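Long-range contacts in quinoline 2-oxidoreductase large subunit (Pseudomonas putida, PDB 1T3Q), which catalyses, as the molybdenum-carrying subunit of a molybdenum hydroxylase, the hydroxylation of quinoline at carbon 2: residues B[485-490]-B[555-560]; B[562-567]-B[624-629]. All blocks are in the same frame, centred on the assembly; numbering follows the deposited sequence.

Contact 1: residues B[485-490]-B[555-560]; sequences DSATVR and GSIGRA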
# COMPACT_ATOMS: atom_id res chain seq x y z
N ASP B 485 10.19 20.53 -13.14
CA ASP B 485 10.55 19.13 -12.98
C ASP B 485 11.66 18.95 -11.97
O ASP B 485 12.84 19.16 -12.27
CB ASP B 485 10.98 18.55 -14.33
CG ASP B 485 9.89 18.66 -15.37
OD1 ASP B 485 9.83 19.70 -16.07
OD2 ASP B 485 9.09 17.71 -15.49
N SER B 486 11.29 18.55 -10.76
CA SER B 486 12.27 18.37 -9.71
C SER B 486 12.58 16.90 -9.45
O SER B 486 11.81 16.02 -9.82
CB SER B 486 11.78 19.02 -8.41
OG SER B 486 10.70 18.30 -7.84
N ALA B 487 13.74 16.66 -8.85
CA ALA B 487 14.17 15.32 -8.50
C ALA B 487 14.78 15.44 -7.13
O ALA B 487 15.27 16.51 -6.75
CB ALA B 487 15.20 14.81 -9.49
N THR B 488 14.75 14.36 -6.37
CA THR B 488 15.34 14.36 -5.05
C THR B 488 16.37 13.25 -5.03
O THR B 488 16.16 12.19 -5.63
CB THR B 488 14.29 14.12 -3.95
OG1 THR B 488 13.35 15.21 -3.94
CG2 THR B 488 14.96 14.03 -2.59
N VAL B 489 17.49 13.51 -4.38
CA VAL B 489 18.55 12.54 -4.27
C VAL B 489 19.03 12.52 -2.83
O VAL B 489 19.33 13.56 -2.25
CB VAL B 489 19.75 12.88 -5.19
CG1 VAL B 489 20.90 11.92 -4.93
CG2 VAL B 489 19.32 12.79 -6.64
N ARG B 490 19.06 11.32 -2.25
CA ARG B 490 19.53 11.14 -0.89
C ARG B 490 20.64 10.12 -0.91
O ARG B 490 20.54 9.09 -1.56
CB ARG B 490 18.41 10.61 0.02
CG ARG B 490 18.89 10.24 1.42
CD ARG B 490 17.75 9.69 2.28
NE ARG B 490 17.31 8.37 1.81
CZ ARG B 490 16.13 7.83 2.10
NH1 ARG B 490 15.25 8.49 2.85
NH2 ARG B 490 15.81 6.64 1.62
N GLY B 555 19.05 16.19 -16.16
CA GLY B 555 19.19 17.52 -15.59
C GLY B 555 18.75 17.67 -14.14
O GLY B 555 19.50 18.22 -13.33
N SER B 556 17.56 17.17 -13.80
CA SER B 556 17.06 17.29 -12.43
C SER B 556 17.83 16.41 -11.46
O SER B 556 18.23 16.85 -10.38
CB SER B 556 15.56 16.95 -12.35
OG SER B 556 15.29 15.63 -12.78
N ILE B 557 18.03 15.15 -11.82
CA ILE B 557 18.78 14.26 -10.94
C ILE B 557 20.20 14.82 -10.83
O ILE B 557 20.81 14.79 -9.77
CB ILE B 557 18.79 12.82 -11.49
CG1 ILE B 557 17.38 12.23 -11.39
CG2 ILE B 557 19.79 11.96 -10.71
CD1 ILE B 557 17.23 10.88 -12.06
N GLY B 558 20.70 15.36 -11.94
CA GLY B 558 22.03 15.94 -11.96
C GLY B 558 22.15 17.04 -10.92
O GLY B 558 23.04 17.01 -10.07
N ARG B 559 21.24 18.01 -10.98
CA ARG B 559 21.25 19.12 -10.03
C ARG B 559 21.13 18.67 -8.57
O ARG B 559 21.89 19.10 -7.72
CB ARG B 559 20.09 20.09 -10.32
CG ARG B 559 20.26 21.00 -11.53
CD ARG B 559 19.41 22.26 -11.34
NE ARG B 559 19.86 23.00 -10.16
CZ ARG B 559 19.09 23.79 -9.41
NH1 ARG B 559 19.62 24.42 -8.37
NH2 ARG B 559 17.80 23.95 -9.68
N ALA B 560 20.15 17.81 -8.29
CA ALA B 560 19.93 17.33 -6.93
C ALA B 560 21.14 16.55 -6.43
O ALA B 560 21.59 16.75 -5.30
CB ALA B 560 18.68 16.47 -6.87
O HOH W 1 13.03 14.22 -12.09
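A487 and V489 point from strand 486-491 into helix 549-576, where they meet S556, I557 and A560. The CB of A487 lies against the S556 side chain, 3.4 Å from S556 OG and 3.6 Å from S556 CB. On its flank it touches I557, whose CG1 is 3.9 Å from A487 CB. One helical turn further on, the methyl of A560 sits on the strand backbone, with A560 CB 3.4 Å from A487 O. The same methyl meets V489, where V489 CG2 comes to 3.7 Å from A560 CB. V489 holds CG1 anti to its backbone N (chi1 174°), which turns CG2 toward A560 and the side of I557. The A560 methyl thus touches both the A487 carbonyl oxygen and the V489 branch.

S556 has a polar role beside this apolar row. Its OG is bonded to I552 O, a turn back in the helix. It also takes a hydrogen bond from a water, 2.8 Å from S556 OG to the water oxygen. That water donates to S486 O as well, and so links the helix to the strand. No direct hydrogen bond joins the two segments.

All the touching residues are buried. The alanines and the serine are small, and the segment axes approach to 6.8 Å at a crossing angle of -42°. I557 and V489 extend the apolar layer toward helix 510-522, through L514 and A518 for I557 and L522 for V489. T488 points away from the helix; its side chain packs on N538 of the second subunit and its OG1 bonds to T627 OG1. This is alpha/beta layer packing, with a helix laid across one face of a mixed four-stranded sheet, inside the molybdopterin cofactor-binding region.

Contact 2: residues B[562-567]-B[624-629]; sequences SIVRER and LEATAT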
# COMPACT_ATOMS: atom_id res chain seq x y z
N SER B 562 24.16 16.82 -7.45
CA SER B 562 25.29 17.74 -7.33
C SER B 562 25.31 18.42 -5.97
O SER B 562 26.36 18.58 -5.36
CB SER B 562 25.23 18.80 -8.43
OG SER B 562 26.28 19.74 -8.28
N ILE B 563 24.13 18.82 -5.48
CA ILE B 563 24.05 19.48 -4.19
C ILE B 563 24.63 18.61 -3.08
O ILE B 563 25.43 19.08 -2.28
CB ILE B 563 22.59 19.83 -3.83
CG1 ILE B 563 22.05 20.85 -4.84
CG2 ILE B 563 22.52 20.38 -2.41
CD1 ILE B 563 20.58 21.12 -4.70
N VAL B 564 24.22 17.35 -3.03
CA VAL B 564 24.73 16.48 -1.99
C VAL B 564 26.17 16.05 -2.28
O VAL B 564 26.96 15.85 -1.36
CB VAL B 564 23.81 15.25 -1.78
CG1 VAL B 564 22.46 15.72 -1.27
CG2 VAL B 564 23.65 14.47 -3.07
N ARG B 565 26.51 15.94 -3.56
CA ARG B 565 27.87 15.57 -3.95
C ARG B 565 28.83 16.64 -3.42
O ARG B 565 29.88 16.31 -2.85
CB ARG B 565 28.01 15.48 -5.47
CG ARG B 565 29.44 15.18 -5.96
CD ARG B 565 29.50 14.90 -7.46
NE ARG B 565 29.25 16.09 -8.27
CZ ARG B 565 29.26 16.11 -9.60
NH1 ARG B 565 29.03 17.24 -10.25
NH2 ARG B 565 29.49 14.99 -10.28
N GLU B 566 28.47 17.90 -3.59
CA GLU B 566 29.32 19.00 -3.11
C GLU B 566 29.55 18.92 -1.61
O GLU B 566 30.64 19.19 -1.14
CB GLU B 566 28.71 20.35 -3.48
CG GLU B 566 28.84 20.68 -4.95
CD GLU B 566 30.29 20.79 -5.38
OE1 GLU B 566 30.59 20.53 -6.57
OE2 GLU B 566 31.14 21.13 -4.53
N ARG B 567 28.52 18.54 -0.85
CA ARG B 567 28.67 18.45 0.59
C ARG B 567 29.62 17.31 0.96
O ARG B 567 30.35 17.39 1.94
CB ARG B 567 27.30 18.28 1.25
CG ARG B 567 26.48 19.57 1.14
CD ARG B 567 25.02 19.41 1.53
NE ARG B 567 24.29 20.64 1.23
CZ ARG B 567 22.96 20.73 1.19
NH1 ARG B 567 22.39 21.89 0.91
NH2 ARG B 567 22.21 19.66 1.43
N LEU B 624 22.26 15.35 3.64
CA LEU B 624 22.64 14.62 2.43
C LEU B 624 21.47 14.18 1.56
O LEU B 624 21.50 13.12 0.93
CB LEU B 624 23.54 13.41 2.77
CG LEU B 624 24.99 13.74 3.17
CD1 LEU B 624 25.81 12.45 3.18
CD2 LEU B 624 25.61 14.72 2.18
N GLU B 625 20.43 15.01 1.52
CA GLU B 625 19.27 14.77 0.68
C GLU B 625 18.89 16.15 0.15
O GLU B 625 18.78 17.10 0.93
CB GLU B 625 18.10 14.17 1.49
CG GLU B 625 16.87 13.86 0.63
CD GLU B 625 15.84 12.98 1.33
OE1 GLU B 625 14.82 12.65 0.70
OE2 GLU B 625 16.05 12.63 2.51
N ALA B 626 18.72 16.26 -1.16
CA ALA B 626 18.39 17.55 -1.76
C ALA B 626 17.46 17.40 -2.95
O ALA B 626 17.38 16.33 -3.56
CB ALA B 626 19.68 18.26 -2.19
N THR B 627 16.77 18.49 -3.27
CA THR B 627 15.82 18.52 -4.37
C THR B 627 16.12 19.71 -5.27
O THR B 627 16.52 20.78 -4.80
CB THR B 627 14.38 18.63 -3.83
OG1 THR B 627 14.12 17.51 -2.97
CG2 THR B 627 13.36 18.65 -4.96
N ALA B 628 15.93 19.53 -6.58
CA ALA B 628 16.18 20.61 -7.52
C ALA B 628 15.39 20.41 -8.80
O ALA B 628 15.25 19.30 -9.30
CB ALA B 628 17.67 20.69 -7.84
N THR B 629 14.86 21.51 -9.34
CA THR B 629 14.14 21.42 -10.59
C THR B 629 15.13 21.75 -11.70
O THR B 629 16.13 22.43 -11.48
CB THR B 629 12.97 22.42 -10.65
OG1 THR B 629 12.27 22.24 -11.88
CG2 THR B 629 13.49 23.85 -10.57
O HOH W 2 19.28 19.72 1.00
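I563 and V564 press on the start of strand 625-629, and A626 receives both. The A626 methyl is met by I563, with A626 CB 3.6 Å from I563 CG2, and by V564, with A626 CB 3.9 Å from V564 CG1. V564 CG1 lies anti to its own carbonyl carbon (chi1 -64°). This branch reaches the backbone, where V564 CG1 is 3.4 Å from L624 C. The end of the L624 side chain leans to the helix: L624 CD2 is 4.0 Å from R567 CB. L624 also packs on V606, A609 and Y610 of helix 602-611.

Away from A626 the contact thins. I563 CD1 reaches A628 CB only at 4.3 Å. R567 is partly exposed, and its extended chain carries the guanidinium back over I563, with I563 CG2 above the centre of one face. A water lies at the edge of that group, in its plane, 3.0 Å from R567 NH2. The water also lies 2.7 Å from E625 O and probably bridges the two. R567 NH2 also bonds to T623 O, and R567 NE makes a weak bond to a glycerol, probably from the crystallisation liquor.

With no direct hydrogen bond between the segments, the fit of apolar side chains joins helix and strand. The polar link at the R567 side is indirect, probably running through water to the E625 carbonyl.

How the contacts relate
Contacts 1 and 2 are successive footprints of one helix, 549-576, on neighbouring antiparallel strands, 486-491 and 625-629. Their centres are 8 Å apart. Backbone hydrogen bonds join the strands at A487 with A628 and V489 with A626. On the sheet face turned from the helix, T488 OG1 is 2.6 Å from T627 OG1, a probable hydrogen bond. R559 reaches the second strand, with R559 NH2 2.9 Å from T629 O, a probable hydrogen bond, and forms a salt bridge to D621 of the second subunit. The D485 end of contact 1 lies toward the cofactor without touching it: its side chain is about 9 Å from the pterin cytosine dinucleotide and about 12 Å from the dioxosulfidomolybdenum ion.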